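Local coordinates for protein AlkD2 (Streptococcus mutans, PDB 6M9M) that is of unknown function but binds inosine-5'-monophosphate and belongs to the HEAT-like repeat family of DNA glycosylases, at residues 97-100 / 106-109; 122-127 / 162-167; 128-133 / 137-142; 144-149 / 170-175. All blocks are in the same frame, centred on the assembly; numbering follows the deposited sequence. Where two conformers were deposited one is given.

Contact 1. Residues 97-100 / 106-109; sequences EFCK and KALP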
loop_
_atom_site.group_PDB
_atom_site.type_symbol
_atom_site.label_atom_id
_atom_site.label_comp_id
_atom_site.label_asym_id
_atom_site.label_seq_id
_atom_site.Cartn_x
_atom_site.Cartn_y
_atom_site.Cartn_z
ATOM N N GLU A 97 5.661 4.697 -0.057
ATOM C CA GLU A 97 6.889 5.387 0.342
ATOM C C GLU A 97 8.112 4.753 -0.312
ATOM O O GLU A 97 9.006 5.456 -0.799
ATOM C CB GLU A 97 7.013 5.382 1.866
ATOM C CG GLU A 97 8.243 6.066 2.417
ATOM C CD GLU A 97 8.253 7.552 2.212
ATOM O OE1 GLU A 97 7.152 8.135 2.156
ATOM O OE2 GLU A 97 9.363 8.135 2.136
ATOM N N PHE A 98 8.193 3.424 -0.300
ATOM C CA PHE A 98 9.282 2.746 -0.995
ATOM C C PHE A 98 9.339 3.182 -2.461
ATOM O O PHE A 98 10.406 3.536 -2.989
ATOM C CB PHE A 98 9.112 1.218 -0.943
ATOM C CG PHE A 98 10.032 0.523 -1.902
ATOM C CD1 PHE A 98 11.380 0.445 -1.639
ATOM C CD2 PHE A 98 9.571 0.027 -3.113
ATOM C CE1 PHE A 98 12.253 -0.126 -2.532
ATOM C CE2 PHE A 98 10.451 -0.532 -4.016
ATOM C CZ PHE A 98 11.792 -0.620 -3.717
ATOM N N CYS A 99 8.181 3.150 -3.140
ATOM C CA CYS A 99 8.149 3.454 -4.570
ATOM C C CYS A 99 8.534 4.903 -4.832
ATOM O O CYS A 99 9.245 5.193 -5.800
ATOM C CB CYS A 99 6.766 3.153 -5.144
ATOM S SG CYS A 99 6.288 1.420 -5.140
ATOM N N LYS A 100 8.058 5.823 -3.990
ATOM C CA LYS A 100 8.404 7.232 -4.137
ATOM C C LYS A 100 9.896 7.456 -3.984
ATOM O O LYS A 100 10.486 8.256 -4.720
ATOM C CB LYS A 100 7.629 8.027 -3.072
ATOM C CG LYS A 100 7.892 9.517 -3.017
ATOM C CD LYS A 100 7.072 10.154 -1.882
ATOM C CE LYS A 100 7.284 11.656 -1.815
ATOM N NZ LYS A 100 6.432 12.302 -0.772
ATOM N N LYS A 106 11.575 3.047 -11.564
ATOM C CA LYS A 106 12.560 2.097 -11.065
ATOM C C LYS A 106 11.936 1.033 -10.176
ATOM O O LYS A 106 12.494 -0.059 -10.057
ATOM C CB LYS A 106 13.688 2.824 -10.345
ATOM C CG LYS A 106 14.629 3.567 -11.291
ATOM C CD LYS A 106 15.723 4.307 -10.535
ATOM C CE LYS A 106 16.723 4.948 -11.487
ATOM N NZ LYS A 106 17.925 5.483 -10.802
ATOM N N ALA A 107 10.782 1.320 -9.579
ATOM C CA ALA A 107 10.095 0.403 -8.689
ATOM C C ALA A 107 9.233 -0.628 -9.412
ATOM O O ALA A 107 8.710 -1.529 -8.751
ATOM C CB ALA A 107 9.190 1.194 -7.738
ATOM N N LEU A 108 9.076 -0.545 -10.732
ATOM C CA LEU A 108 8.124 -1.411 -11.422
ATOM C C LEU A 108 8.325 -2.897 -11.123
ATOM O O LEU A 108 7.320 -3.602 -10.919
ATOM C CB LEU A 108 8.156 -1.172 -12.936
ATOM C CG LEU A 108 7.637 0.191 -13.394
ATOM C CD1 LEU A 108 7.894 0.311 -14.896
ATOM C CD2 LEU A 108 6.163 0.365 -13.100
ATOM N N PRO A 109 9.546 -3.443 -11.091
ATOM C CA PRO A 109 9.656 -4.887 -10.803
ATOM C C PRO A 109 9.125 -5.260 -9.433
ATOM O O PRO A 109 8.570 -6.355 -9.256
ATOM C CB PRO A 109 11.160 -5.162 -10.931
ATOM C CG PRO A 109 11.663 -4.076 -11.858
ATOM C CD PRO A 109 10.852 -2.867 -11.479
#
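Phe98 and Cys99, near the C-terminal end of helix 85-102, both pack on the methyl group of Ala107. This is the turn of a helical hairpin in the HEAT-like repeat fold. The chain leaves helix 85-102, turns, and reaches the start of helix 108-115 within a few residues. The contact is small, with about 100 Å² buried over both sides, and it is entirely apolar.

Phe98 comes first along the helix. Its ring carbon CG lies anti to the backbone N (chi1 167°), and this brings the ring up to the Ala107 methyl. The approach is loose: Phe98 CE2 stands 4.3 Å from Ala107 CB. The methyl meets the ring obliquely. The same ring also packs on Ser66, in the loop after helix 52-65, and on Ile110 of helix 108-115.

Cys99 is next, and its backbone is the nearest to the second segment, with its CA 5.5 Å from Ala107 CA. SG sits beside the backbone N and anti to the carbonyl carbon (chi1 -66°). The Cys99 side chain also touches Tyr104 in the turn and Ile111 of helix 108-115.

Ala107 points its methyl toward helix 85-102 and accounts for more than half of the buried area. Leu108, the next residue, turns the other way. The Ala107 methyl settles against one residue most closely: its CB is 3.9 Å from Cys99 SG and 4.0 Å from Cys99 CA.

Contact 2. Residues 122-127 / 162-167; sequences TRRAAT and RKSVGN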
loop_
_atom_site.group_PDB
_atom_site.type_symbol
_atom_site.label_atom_id
_atom_site.label_comp_id
_atom_site.label_asym_id
_atom_site.label_seq_id
_atom_site.Cartn_x
_atom_site.Cartn_y
_atom_site.Cartn_z
ATOM N N THR A 122 -0.616 -8.404 0.632
ATOM C CA THR A 122 0.479 -7.845 -0.157
ATOM C C THR A 122 -0.053 -7.256 -1.456
ATOM O O THR A 122 0.308 -6.140 -1.840
ATOM C CB THR A 122 1.502 -8.947 -0.451
ATOM O OG1 THR A 122 1.932 -9.561 0.777
ATOM C CG2 THR A 122 2.713 -8.401 -1.209
ATOM N N ARG A 123 -0.933 -7.991 -2.138
ATOM C CA ARG A 123 -1.496 -7.504 -3.392
ATOM C C ARG A 123 -2.305 -6.235 -3.164
ATOM O O ARG A 123 -2.179 -5.266 -3.926
ATOM C CB ARG A 123 -2.380 -8.591 -4.015
ATOM C CG ARG A 123 -1.640 -9.891 -4.307
ATOM C CD ARG A 123 -2.376 -10.816 -5.248
ATOM N NE ARG A 123 -3.681 -11.272 -4.790
ATOM C CZ ARG A 123 -3.881 -12.271 -3.940
ATOM N NH1 ARG A 123 -2.848 -12.897 -3.378
ATOM N NH2 ARG A 123 -5.112 -12.623 -3.638
ATOM N N ARG A 124 -3.116 -6.209 -2.098
ATOM C CA ARG A 124 -3.941 -5.036 -1.821
ATOM C C ARG A 124 -3.085 -3.846 -1.409
ATOM O O ARG A 124 -3.405 -2.708 -1.751
ATOM C CB ARG A 124 -4.982 -5.364 -0.742
ATOM C CG ARG A 124 -6.094 -4.323 -0.569
ATOM C CD ARG A 124 -5.740 -3.268 0.471
ATOM N NE ARG A 124 -6.899 -2.433 0.767
ATOM C CZ ARG A 124 -6.894 -1.403 1.609
ATOM N NH1 ARG A 124 -5.775 -1.070 2.228
ATOM N NH2 ARG A 124 -7.999 -0.702 1.814
ATOM N N ALA A 125 -1.983 -4.078 -0.681
ATOM C CA ALA A 125 -1.147 -2.950 -0.281
ATOM C C ALA A 125 -0.608 -2.213 -1.497
ATOM O O ALA A 125 -0.540 -0.972 -1.511
ATOM C CB ALA A 125 -0.007 -3.409 0.614
ATOM N N ALA A 126 -0.231 -2.956 -2.539
ATOM C CA ALA A 126 0.259 -2.308 -3.753
ATOM C C ALA A 126 -0.863 -1.620 -4.520
ATOM O O ALA A 126 -0.705 -0.475 -4.968
ATOM C CB ALA A 126 0.966 -3.328 -4.639
ATOM N N THR A 127 -1.999 -2.298 -4.700
ATOM C CA THR A 127 -3.079 -1.681 -5.462
ATOM C C THR A 127 -3.588 -0.430 -4.767
ATOM O O THR A 127 -3.815 0.597 -5.413
ATOM C CB THR A 127 -4.233 -2.662 -5.730
ATOM O OG1 THR A 127 -4.824 -3.108 -4.503
ATOM C CG2 THR A 127 -3.753 -3.858 -6.559
ATOM N N ARG A 162 -10.267 -7.007 -4.671
ATOM C CA ARG A 162 -11.101 -6.570 -5.789
ATOM C C ARG A 162 -11.687 -5.181 -5.571
ATOM O O ARG A 162 -11.837 -4.414 -6.524
ATOM C CB ARG A 162 -12.219 -7.569 -6.075
ATOM C CG ARG A 162 -11.749 -8.910 -6.593
ATOM C CD ARG A 162 -12.884 -9.741 -7.160
ATOM N NE ARG A 162 -13.966 -9.996 -6.214
ATOM C CZ ARG A 162 -14.006 -10.993 -5.332
ATOM N NH1 ARG A 162 -13.005 -11.852 -5.232
ATOM N NH2 ARG A 162 -15.065 -11.140 -4.542
ATOM N N LYS A 163 -12.045 -4.839 -4.327
ATOM C CA LYS A 163 -12.564 -3.498 -4.074
ATOM C C LYS A 163 -11.504 -2.447 -4.362
ATOM O O LYS A 163 -11.798 -1.404 -4.954
ATOM C CB LYS A 163 -13.064 -3.396 -2.639
ATOM C CG LYS A 163 -14.345 -4.187 -2.415
ATOM C CD LYS A 163 -14.852 -4.066 -0.997
ATOM C CE LYS A 163 -16.240 -4.669 -0.865
ATOM N NZ LYS A 163 -16.752 -4.588 0.527
ATOM N N SER A 164 -10.256 -2.715 -3.984
ATOM C CA SER A 164 -9.166 -1.789 -4.289
ATOM C C SER A 164 -8.907 -1.704 -5.792
ATOM O O SER A 164 -8.691 -0.615 -6.329
ATOM C CB SER A 164 -7.939 -2.238 -3.512
ATOM O OG SER A 164 -6.855 -1.379 -3.693
ATOM N N VAL A 165 -8.962 -2.835 -6.485
ATOM C CA VAL A 165 -8.772 -2.868 -7.934
ATOM C C VAL A 165 -9.837 -2.038 -8.632
ATOM O O VAL A 165 -9.535 -1.183 -9.466
ATOM C CB VAL A 165 -8.802 -4.331 -8.420
ATOM C CG1 VAL A 165 -8.859 -4.422 -9.938
ATOM C CG2 VAL A 165 -7.602 -5.093 -7.900
ATOM N N GLY A 166 -11.104 -2.293 -8.315
ATOM C CA GLY A 166 -12.166 -1.564 -8.975
ATOM C C GLY A 166 -12.124 -0.076 -8.695
ATOM O O GLY A 166 -12.337 0.741 -9.591
ATOM N N ASN A 167 -11.861 0.299 -7.444
ATOM C CA ASN A 167 -11.776 1.715 -7.110
ATOM C C ASN A 167 -10.528 2.374 -7.678
ATOM O O ASN A 167 -10.572 3.566 -8.005
ATOM C CB ASN A 167 -11.887 1.885 -5.604
ATOM C CG ASN A 167 -13.315 1.714 -5.118
ATOM O OD1 ASN A 167 -14.240 2.267 -5.695
ATOM N ND2 ASN A 167 -13.502 0.906 -4.098
#
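Thr127 and Ser164 face each other across helices 120-129 and 159-175. The two local axes run nearly parallel, at 21°, and come within 9.1 Å. This side-by-side packing of helices belongs to the HEAT-like repeat fold.

Thr127 CB points at the other helix and lies 3.6 Å from Ser164 OG. The side chain then branches. OG1 takes the position between backbone N and carbonyl carbon (chi1 62°). There Thr127 OG1 is 2.8 Å from Ser164 OG and 3.1 Å from Arg124 O, and either could be its hydrogen-bond partner. Both hydroxyl residues were modelled in two conformers, so this pairing describes one of them. The other branch, Thr127 CG2, makes a loose apolar contact with Val165 CG2 at 4.3 Å. Ser164 OG is hydrogen-bonded to Glu128 OE1.

Arg124 adds its CG, 4.1 Å from Ser164 CB. Its chain bends at chi2, and NH2 forms a salt bridge with Glu89. The Arg124 side chain comes within about 6 Å of the bound inosine monophosphate. Around this pair of helices, Thr127 also rests on Leu115 of helix 108-115, and Val165 on Val197 of helix 192-201.

Contact 3. Residues 128-133 / 137-142; sequences EGLRIW and PYFKEN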
loop_
_atom_site.group_PDB
_atom_site.type_symbol
_atom_site.label_atom_id
_atom_site.label_comp_id
_atom_site.label_asym_id
_atom_site.label_seq_id
_atom_site.Cartn_x
_atom_site.Cartn_y
_atom_site.Cartn_z
ATOM N N GLU A 128 -3.800 -0.504 -3.454
ATOM C CA GLU A 128 -4.353 0.614 -2.701
ATOM C C GLU A 128 -3.325 1.699 -2.448
ATOM O O GLU A 128 -3.638 2.892 -2.529
ATOM C CB GLU A 128 -4.904 0.114 -1.367
ATOM C CG GLU A 128 -5.660 1.159 -0.560
ATOM C CD GLU A 128 -7.040 1.502 -1.104
ATOM O OE1 GLU A 128 -7.558 0.774 -1.992
ATOM O OE2 GLU A 128 -7.608 2.491 -0.610
ATOM N N GLY A 129 -2.097 1.312 -2.126
ATOM C CA GLY A 129 -1.105 2.290 -1.714
ATOM C C GLY A 129 -0.727 3.277 -2.796
ATOM O O GLY A 129 -0.389 4.418 -2.499
ATOM N N LEU A 130 -0.802 2.868 -4.059
ATOM C CA LEU A 130 -0.465 3.749 -5.168
ATOM C C LEU A 130 -1.641 4.610 -5.636
ATOM O O LEU A 130 -1.453 5.472 -6.503
ATOM C CB LEU A 130 0.127 2.952 -6.334
ATOM C CG LEU A 130 1.641 2.721 -6.260
ATOM C CD1 LEU A 130 2.024 1.880 -5.054
ATOM C CD2 LEU A 130 2.122 2.099 -7.567
ATOM N N ARG A 131 -2.849 4.419 -5.092
ATOM C CA ARG A 131 -3.970 5.265 -5.509
ATOM C C ARG A 131 -3.703 6.712 -5.094
ATOM O O ARG A 131 -3.206 6.967 -3.988
ATOM C CB ARG A 131 -5.254 4.779 -4.840
ATOM C CG ARG A 131 -5.742 3.412 -5.322
ATOM C CD ARG A 131 -6.991 2.970 -4.567
ATOM N NE ARG A 131 -8.091 3.876 -4.868
ATOM C CZ ARG A 131 -9.228 3.920 -4.199
ATOM N NH1 ARG A 131 -9.431 3.083 -3.193
ATOM N NH2 ARG A 131 -10.160 4.789 -4.556
ATOM N N ILE A 132 -4.011 7.678 -5.967
ATOM C CA ILE A 132 -4.453 7.516 -7.352
ATOM C C ILE A 132 -3.230 7.249 -8.225
ATOM O O ILE A 132 -2.285 8.046 -8.238
ATOM C CB ILE A 132 -5.198 8.799 -7.793
ATOM C CG1 ILE A 132 -6.445 8.979 -6.929
ATOM C CG2 ILE A 132 -5.493 8.738 -9.276
ATOM C CD1 ILE A 132 -7.155 10.332 -7.087
ATOM N N TRP A 133 -3.211 6.127 -8.946
ATOM C CA TRP A 133 -1.966 5.692 -9.573
ATOM C C TRP A 133 -1.460 6.731 -10.569
ATOM O O TRP A 133 -0.262 7.001 -10.636
ATOM C CB TRP A 133 -2.137 4.364 -10.298
ATOM C CG TRP A 133 -2.149 3.105 -9.486
ATOM C CD1 TRP A 133 -2.969 2.786 -8.429
ATOM C CD2 TRP A 133 -1.333 1.956 -9.720
ATOM N NE1 TRP A 133 -2.702 1.499 -7.996
ATOM C CE2 TRP A 133 -1.688 0.982 -8.765
ATOM C CE3 TRP A 133 -0.325 1.658 -10.643
ATOM C CZ2 TRP A 133 -1.086 -0.263 -8.720
ATOM C CZ3 TRP A 133 0.278 0.419 -10.591
ATOM C CH2 TRP A 133 -0.110 -0.528 -9.631
ATOM N N PRO A 137 4.372 10.019 -10.464
ATOM C CA PRO A 137 5.324 10.009 -11.581
ATOM C C PRO A 137 5.346 8.658 -12.290
ATOM O O PRO A 137 5.058 7.607 -11.708
ATOM C CB PRO A 137 6.666 10.329 -10.911
ATOM C CG PRO A 137 6.288 11.095 -9.656
ATOM C CD PRO A 137 4.984 10.488 -9.206
ATOM N N TYR A 138 5.707 8.716 -13.572
ATOM C CA TYR A 138 5.739 7.595 -14.498
ATOM C C TYR A 138 4.329 7.192 -14.929
ATOM O O TYR A 138 4.007 7.219 -16.122
ATOM C CB TYR A 138 6.516 6.386 -13.976
ATOM C CG TYR A 138 6.549 5.310 -15.040
ATOM C CD1 TYR A 138 7.343 5.454 -16.171
ATOM C CD2 TYR A 138 5.757 4.167 -14.935
ATOM C CE1 TYR A 138 7.360 4.502 -17.151
ATOM C CE2 TYR A 138 5.766 3.207 -15.913
ATOM C CZ TYR A 138 6.571 3.382 -17.026
ATOM O OH TYR A 138 6.612 2.438 -18.021
ATOM N N PHE A 139 3.476 6.825 -13.975
ATOM C CA PHE A 139 2.100 6.470 -14.332
ATOM C C PHE A 139 1.325 7.657 -14.893
ATOM O O PHE A 139 0.452 7.477 -15.757
ATOM C CB PHE A 139 1.399 5.846 -13.130
ATOM C CG PHE A 139 2.028 4.556 -12.689
ATOM C CD1 PHE A 139 2.064 3.470 -13.545
ATOM C CD2 PHE A 139 2.627 4.438 -11.452
ATOM C CE1 PHE A 139 2.677 2.286 -13.167
ATOM C CE2 PHE A 139 3.234 3.260 -11.069
ATOM C CZ PHE A 139 3.251 2.190 -11.924
ATOM N N LYS A 140 1.622 8.873 -14.431
ATOM C CA LYS A 140 0.927 10.047 -14.942
ATOM C C LYS A 140 1.194 10.216 -16.431
ATOM O O LYS A 140 0.290 10.573 -17.198
ATOM C CB LYS A 140 1.378 11.286 -14.170
ATOM C CG LYS A 140 0.837 12.589 -14.729
ATOM C CD LYS A 140 0.982 13.748 -13.747
ATOM C CE LYS A 140 2.411 13.982 -13.287
ATOM N NZ LYS A 140 2.756 13.267 -12.015
ATOM N N GLU A 141 2.423 9.950 -16.859
ATOM C CA GLU A 141 2.788 10.080 -18.259
ATOM C C GLU A 141 2.490 8.832 -19.067
ATOM O O GLU A 141 2.456 8.901 -20.304
ATOM C CB GLU A 141 4.279 10.419 -18.390
ATOM C CG GLU A 141 4.676 11.748 -17.773
ATOM C CD GLU A 141 4.821 11.688 -16.267
ATOM O OE1 GLU A 141 5.197 10.628 -15.718
ATOM O OE2 GLU A 141 4.543 12.721 -15.624
ATOM N N ASN A 142 2.262 7.703 -18.393
ATOM C CA ASN A 142 2.046 6.412 -19.041
ATOM C C ASN A 142 0.857 5.729 -18.382
ATOM O O ASN A 142 0.992 4.678 -17.754
ATOM C CB ASN A 142 3.293 5.542 -18.925
ATOM C CG ASN A 142 4.495 6.180 -19.541
ATOM O OD1 ASN A 142 4.707 6.087 -20.748
ATOM N ND2 ASN A 142 5.279 6.849 -18.728
#
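Phe139 and Trp133 bury most of the surface here, as a T-shaped (edge-to-face) aromatic pair. The indole presents the edge of its six-membered ring to one face of the Phe139 ring. The ring centroids are 5.0 Å apart and the planes stand at 62°. Trp133 CE3 lies over the centre of the phenyl ring, 3.8 Å above its plane. Trp133 CZ3, next to it, is 3.7 Å from Phe139 CZ. The opposite face of Phe139 carries Tyr138 CD2, set toward the rim, so the ring is held between two aromatic neighbours. The backbone takes part as well: Trp133 O is 3.2 Å from Phe139 CB.

Trp133 has a second constraint. Its NE1 donates to the carbonyl oxygen of Thr127, six residues earlier, near the end of helix 120-129, which helps to set the rotation of the indole. Both rings belong to the long connection between helices 120-129 and 143-151 of the HEAT-like repeat fold. The chain makes a cis peptide bond before Ile132 on its way out of the first helix.

Leu130 touches both rings. Its CB lies over one face of the indole, 3.5 Å above the plane and toward the rim. Leu130 CD2 is 3.9 Å from Phe139 CE2, in one of two modelled conformers, and the two side chains cross at about a right angle. Beyond the pair, Ala146 of helix 143-151 packs against Phe139.

Contact 4. Residues 144-149 / 170-175; sequences NEAIRR and RDISKK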
loop_
_atom_site.group_PDB
_atom_site.type_symbol
_atom_site.label_atom_id
_atom_site.label_comp_id
_atom_site.label_asym_id
_atom_site.label_seq_id
_atom_site.Cartn_x
_atom_site.Cartn_y
_atom_site.Cartn_z
ATOM N N ASN A 144 -1.600 3.843 -19.284
ATOM C CA ASN A 144 -1.882 2.442 -19.564
ATOM C C ASN A 144 -0.982 1.505 -18.761
ATOM O O ASN A 144 -1.349 0.350 -18.543
ATOM C CB ASN A 144 -1.778 2.145 -21.060
ATOM C CG ASN A 144 -3.083 2.423 -21.802
ATOM O OD1 ASN A 144 -4.176 2.355 -21.237
ATOM N ND2 ASN A 144 -2.970 2.719 -23.085
ATOM N N GLU A 145 0.198 1.966 -18.326
ATOM C CA GLU A 145 1.036 1.108 -17.492
ATOM C C GLU A 145 0.439 0.899 -16.107
ATOM O O GLU A 145 0.749 -0.108 -15.456
ATOM C CB GLU A 145 2.447 1.675 -17.369
ATOM C CG GLU A 145 3.241 1.699 -18.662
ATOM C CD GLU A 145 3.599 0.319 -19.187
ATOM O OE1 GLU A 145 3.799 -0.615 -18.386
ATOM O OE2 GLU A 145 3.693 0.172 -20.423
ATOM N N ALA A 146 -0.413 1.820 -15.659
ATOM C CA ALA A 146 -1.190 1.616 -14.446
ATOM C C ALA A 146 -2.427 0.783 -14.739
ATOM O O ALA A 146 -2.704 -0.189 -14.039
ATOM C CB ALA A 146 -1.581 2.967 -13.851
ATOM N N ILE A 147 -3.187 1.158 -15.772
ATOM C CA ILE A 147 -4.440 0.467 -16.066
ATOM C C ILE A 147 -4.189 -1.025 -16.271
ATOM O O ILE A 147 -4.918 -1.873 -15.743
ATOM C CB ILE A 147 -5.129 1.116 -17.283
ATOM C CG1 ILE A 147 -5.590 2.534 -16.928
ATOM C CG2 ILE A 147 -6.296 0.267 -17.759
ATOM C CD1 ILE A 147 -6.020 3.356 -18.131
ATOM N N ARG A 148 -3.159 -1.373 -17.054
ATOM C CA ARG A 148 -2.913 -2.780 -17.359
ATOM C C ARG A 148 -2.584 -3.561 -16.094
ATOM O O ARG A 148 -3.068 -4.685 -15.893
ATOM C CB ARG A 148 -1.774 -2.927 -18.375
ATOM C CG ARG A 148 -1.448 -4.375 -18.720
ATOM C CD ARG A 148 -0.221 -4.515 -19.605
ATOM N NE ARG A 148 1.030 -4.458 -18.849
ATOM C CZ ARG A 148 1.894 -3.444 -18.880
ATOM N NH1 ARG A 148 1.664 -2.377 -19.633
ATOM N NH2 ARG A 148 3.003 -3.504 -18.156
ATOM N N ARG A 149 -1.756 -2.982 -15.227
ATOM C CA ARG A 149 -1.329 -3.681 -14.023
ATOM C C ARG A 149 -2.493 -3.898 -13.068
ATOM O O ARG A 149 -2.614 -4.967 -12.467
ATOM C CB ARG A 149 -0.228 -2.884 -13.322
ATOM C CG ARG A 149 1.122 -3.050 -13.978
ATOM C CD ARG A 149 2.202 -2.205 -13.270
ATOM N NE ARG A 149 3.515 -2.653 -13.692
ATOM C CZ ARG A 149 4.115 -2.261 -14.809
ATOM N NH1 ARG A 149 3.547 -1.339 -15.581
ATOM N NH2 ARG A 149 5.288 -2.789 -15.135
ATOM N N ARG A 170 -11.561 3.141 -11.075
ATOM C CA ARG A 170 -12.517 4.243 -10.973
ATOM C C ARG A 170 -11.800 5.578 -10.826
ATOM O O ARG A 170 -12.170 6.557 -11.490
ATOM C CB ARG A 170 -13.437 3.982 -9.785
ATOM C CG ARG A 170 -14.657 4.869 -9.664
ATOM C CD ARG A 170 -15.353 4.566 -8.352
ATOM N NE ARG A 170 -16.603 5.259 -8.055
ATOM C CZ ARG A 170 -17.819 4.718 -8.158
ATOM N NH1 ARG A 170 -18.870 5.422 -7.786
ATOM N NH2 ARG A 170 -17.983 3.498 -8.650
ATOM N N ASP A 171 -10.753 5.631 -9.986
ATOM C CA ASP A 171 -9.969 6.855 -9.860
ATOM C C ASP A 171 -9.474 7.313 -11.236
ATOM O O ASP A 171 -9.585 8.491 -11.615
ATOM C CB ASP A 171 -8.677 6.622 -9.057
ATOM C CG ASP A 171 -8.863 6.210 -7.602
ATOM O OD1 ASP A 171 -9.844 6.567 -6.927
ATOM O OD2 ASP A 171 -7.890 5.576 -7.100
ATOM N N ILE A 172 -8.852 6.384 -11.970
ATOM C CA ILE A 172 -8.203 6.708 -13.238
ATOM C C ILE A 172 -9.229 7.151 -14.262
ATOM O O ILE A 172 -8.946 8.028 -15.088
ATOM C CB ILE A 172 -7.361 5.500 -13.706
ATOM C CG1 ILE A 172 -6.235 5.223 -12.713
ATOM C CG2 ILE A 172 -6.784 5.737 -15.094
ATOM C CD1 ILE A 172 -5.539 3.896 -12.948
ATOM N N SER A 173 -10.426 6.567 -14.225
ATOM C CA SER A 173 -11.447 6.873 -15.213
ATOM C C SER A 173 -11.869 8.331 -15.193
ATOM O O SER A 173 -12.372 8.826 -16.211
ATOM C CB SER A 173 -12.688 6.013 -14.973
ATOM O OG SER A 173 -13.441 6.492 -13.867
ATOM N N LYS A 174 -11.670 9.034 -14.073
ATOM C CA LYS A 174 -12.122 10.416 -13.966
ATOM C C LYS A 174 -11.219 11.353 -14.741
ATOM O O LYS A 174 -11.670 12.401 -15.201
ATOM C CB LYS A 174 -12.194 10.828 -12.497
ATOM C CG LYS A 174 -13.265 10.047 -11.755
ATOM C CD LYS A 174 -13.039 10.085 -10.259
ATOM C CE LYS A 174 -14.021 9.216 -9.537
ATOM N NZ LYS A 174 -13.821 9.160 -8.075
ATOM N N LYS A 175 -9.950 10.990 -14.907
ATOM C CA LYS A 175 -9.019 11.807 -15.668
ATOM C C LYS A 175 -8.656 11.199 -17.013
ATOM O O LYS A 175 -8.274 11.945 -17.926
ATOM C CB LYS A 175 -7.761 12.041 -14.823
ATOM C CG LYS A 175 -6.997 13.297 -15.101
ATOM C CD LYS A 175 -5.864 13.458 -14.140
ATOM C CE LYS A 175 -6.284 14.048 -12.817
ATOM N NZ LYS A 175 -5.032 14.544 -12.175
#
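Ile147 and Ile172 bring the two helical segments nearest, with their CA atoms 7.8 Å apart, so side chains alone bridge the space. Ile172 points at helix 143-151 and supplies more than half of the buried surface. Its two branches do separate work. Ile172 CG2 is anti to the backbone N and fits against the long arm of Ile147, 3.9 Å from both Ile147 CG1 and Ile147 CD1. Ile172 CD1, at the end of the other branch, reaches Ala146 CB at 4.2 Å. The contact is wholly apolar. Leu179 and Val180 of helix 177-185 add to it, the first on Ile147 and the second on Ile172.

A salt-bridge network lies along helix 143-151, clear of the isoleucine pair. Glu145 OE1 receives two arginines. Arg149 NH1 comes in at 2.9 Å from Glu145 OE1, on the anti lone pair. Arg148 NH2 comes in at 3.0 Å from Glu145 OE1, on the syn side, well out of the carboxylate plane. Arg149 NH1 also donates to the carbonyl oxygen Glu145 O, at 161°, and its NE pairs with Asp112 of helix 108-115. The guanidinium is therefore gripped from two helices.

On the other segment, Ser173 OG donates back to Arg170 O at 2.7 Å, a side-chain bond within the helix. Aliphatic side chains packed between successive helices, as in Ile147 on Ile172, form the interior of a HEAT-like repeat stack.

How the contacts relate
From the N terminus, contact 1 comes first. It closes the short turn between helices 85-102 and 108-115 before any other contact opens. Contact 2 opens next, on helix 120-129, and closes a much longer loop at helix 159-175. Contact 3 is nested inside that loop, within the connection to helix 143-151. Contact 4 starts inside the same loop but ends beyond it, so contacts 2 and 4 cross and share helix 159-175. Contact 3 lies between its neighbours: Leu108 of contact 1 packs on Phe139, and a salt bridge joins Arg131 to Asp171 of contact 4. Together they tie five helices, 85-102 through 159-175, into one stack.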